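Local coordinates for universal stress protein (Archaeoglobus fulgidus, PDB 3LOQ) that binds adenosine monophosphate and probably acts in the cellular response to stress, at residues 40-45 / 96-101. Sequence-based numbering, arbitrary orientation.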
loop_
_atom_site.group_PDB
_atom_site.type_symbol
_atom_site.label_atom_id
_atom_site.label_comp_id
_atom_site.label_asym_id
_atom_site.label_seq_id
_atom_site.Cartn_x
_atom_site.Cartn_y
_atom_site.Cartn_z
ATOM N N GLU A 40 0.715 6.390 12.287
ATOM C CA GLU A 40 1.593 5.803 13.291
ATOM C C GLU A 40 2.966 5.457 12.705
ATOM O O GLU A 40 3.914 5.186 13.436
ATOM C CB GLU A 40 0.936 4.579 13.932
ATOM C CG GLU A 40 -0.006 4.912 15.087
ATOM C CD GLU A 40 -1.330 4.150 15.024
ATOM O OE1 GLU A 40 -1.433 3.045 15.608
ATOM O OE2 GLU A 40 -2.279 4.670 14.397
ATOM N N TYR A 41 3.073 5.486 11.380
ATOM C CA TYR A 41 4.293 5.058 10.712
ATOM C C TYR A 41 5.076 6.229 10.127
ATOM O O TYR A 41 5.990 6.034 9.327
ATOM C CB TYR A 41 3.949 4.055 9.607
ATOM C CG TYR A 41 3.455 2.727 10.145
ATOM C CD1 TYR A 41 2.106 2.510 10.397
ATOM C CD2 TYR A 41 4.347 1.698 10.422
ATOM C CE1 TYR A 41 1.661 1.292 10.902
ATOM C CE2 TYR A 41 3.912 0.479 10.913
ATOM C CZ TYR A 41 2.572 0.278 11.154
ATOM O OH TYR A 41 2.149 -0.940 11.651
ATOM N N LEU A 42 4.710 7.449 10.506
ATOM C CA LEU A 42 5.371 8.618 9.938
ATOM C C LEU A 42 6.909 8.579 10.082
ATOM O O LEU A 42 7.635 8.977 9.162
ATOM C CB LEU A 42 4.789 9.902 10.529
ATOM C CG LEU A 42 3.392 10.256 10.023
ATOM C CD1 LEU A 42 2.835 11.473 10.746
ATOM C CD2 LEU A 42 3.413 10.484 8.516
ATOM N N GLY A 43 7.404 8.084 11.219
ATOM C CA GLY A 43 8.844 7.959 11.424
ATOM C C GLY A 43 9.490 7.073 10.365
ATOM O O GLY A 43 10.536 7.409 9.795
ATOM N N ASP A 44 8.857 5.936 10.089
ATOM C CA ASP A 44 9.366 4.997 9.097
ATOM C C ASP A 44 9.442 5.630 7.712
ATOM O O ASP A 44 10.402 5.425 6.978
ATOM C CB ASP A 44 8.504 3.739 9.058
ATOM C CG ASP A 44 8.536 2.981 10.365
ATOM O OD1 ASP A 44 9.557 2.306 10.619
ATOM O OD2 ASP A 44 7.548 3.061 11.136
ATOM N N PHE A 45 8.426 6.406 7.360
ATOM C CA PHE A 45 8.387 7.023 6.050
ATOM C C PHE A 45 9.415 8.136 5.934
ATOM O O PHE A 45 10.006 8.335 4.871
ATOM C CB PHE A 45 6.996 7.563 5.756
ATOM C CG PHE A 45 6.002 6.503 5.407
ATOM C CD1 PHE A 45 4.881 6.298 6.189
ATOM C CD2 PHE A 45 6.191 5.704 4.291
ATOM C CE1 PHE A 45 3.966 5.327 5.861
ATOM C CE2 PHE A 45 5.282 4.725 3.961
ATOM C CZ PHE A 45 4.167 4.538 4.743
ATOM N N GLU A 96 3.171 17.432 10.702
ATOM C CA GLU A 96 4.174 18.475 10.931
ATOM C C GLU A 96 5.076 18.083 12.090
ATOM O O GLU A 96 6.282 18.318 12.061
ATOM C CB GLU A 96 3.531 19.812 11.283
ATOM C CG GLU A 96 2.274 20.165 10.533
ATOM C CD GLU A 96 2.538 20.914 9.253
ATOM O OE1 GLU A 96 1.701 21.779 8.899
ATOM O OE2 GLU A 96 3.578 20.639 8.610
ATOM N N ALA A 97 4.483 17.491 13.118
ATOM C CA ALA A 97 5.230 17.176 14.334
ATOM C C ALA A 97 6.293 16.114 14.064
ATOM O O ALA A 97 7.257 15.986 14.811
ATOM C CB ALA A 97 4.286 16.735 15.450
ATOM N N ALA A 98 6.115 15.362 12.984
ATOM C CA ALA A 98 7.059 14.311 12.624
ATOM C C ALA A 98 8.133 14.841 11.674
ATOM O O ALA A 98 8.967 14.081 11.165
ATOM C CB ALA A 98 6.326 13.134 11.999
ATOM N N GLY A 99 8.114 16.148 11.442
ATOM C CA GLY A 99 9.094 16.775 10.568
ATOM C C GLY A 99 8.844 16.490 9.096
ATOM O O GLY A 99 9.779 16.415 8.301
ATOM N N ILE A 100 7.573 16.325 8.737
ATOM C CA ILE A 100 7.186 16.182 7.345
ATOM C C ILE A 100 6.226 17.300 6.957
ATOM O O ILE A 100 5.323 17.637 7.717
ATOM C CB ILE A 100 6.496 14.827 7.118
ATOM C CG1 ILE A 100 7.448 13.689 7.496
ATOM C CG2 ILE A 100 5.997 14.693 5.668
ATOM C CD1 ILE A 100 6.818 12.319 7.372
ATOM N N LYS A 101 6.410 17.872 5.771
ATOM C CA LYS A 101 5.484 18.887 5.277
ATOM C C LYS A 101 4.082 18.290 5.061
ATOM O O LYS A 101 3.933 17.198 4.516
ATOM C CB LYS A 101 6.006 19.498 3.980
ATOM C CG LYS A 101 5.407 20.850 3.622
ATOM C CD LYS A 101 5.762 21.258 2.180
ATOM C CE LYS A 101 7.265 21.136 1.883
ATOM N NZ LYS A 101 7.588 21.214 0.416
#
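Leu42 reaches from the first turn of helix 42-47 to the turn that follows helix 75-97, where Ala98 and Ile100 receive it. Its CB lies 3.9 Å from the CB of Ala98, and CD1 stays near the same methyl. The other branch, CD2, goes to Ile100 and stands 4.0 Å from its CD1. Leucine suits the place because its forked end can serve two neighbours at once. The small methyl of Ala98 lets the two backbones come together, with the CA atoms of Leu42 and Ala98 6.5 Å apart. Ile100 meets the helix with the end of its longer branch: CG1 is anti to its own carbonyl carbon (chi1 -60°) and the chain then runs on extended (chi2 177°), which carries CD1 to Leu42 CD2 and also to within 3.9 Å of the Leu42 carbonyl O. Isoleucine fits here because this arm spans to the helix and the buried site is aliphatic. The segments share no hydrogen bond; they meet through methyl and methylene groups, with one methyl also lying against a backbone carbonyl.

Between the two receiving residues, Gly99 has a positive phi of 74°, a conformation that favours glycine, and its N bonds to Glu96 O at 2.9 Å. With this left-handed residue between them, Ala98 and Ile100 both point their CB toward helix 42-47.

Leu42 and Ile100 also touch Ile95 of helix 75-97 and Ile53 of strand 52-60, making a small aliphatic cluster. The side chain of Leu42 is about 14 Å from the bound AMP. Beyond the cluster, Lys101 begins strand 101-104, which pairs in parallel with strand 52-60; the contact thus packs helix 42-47 against the helix-to-strand connection of the AMP-binding alpha/beta domain.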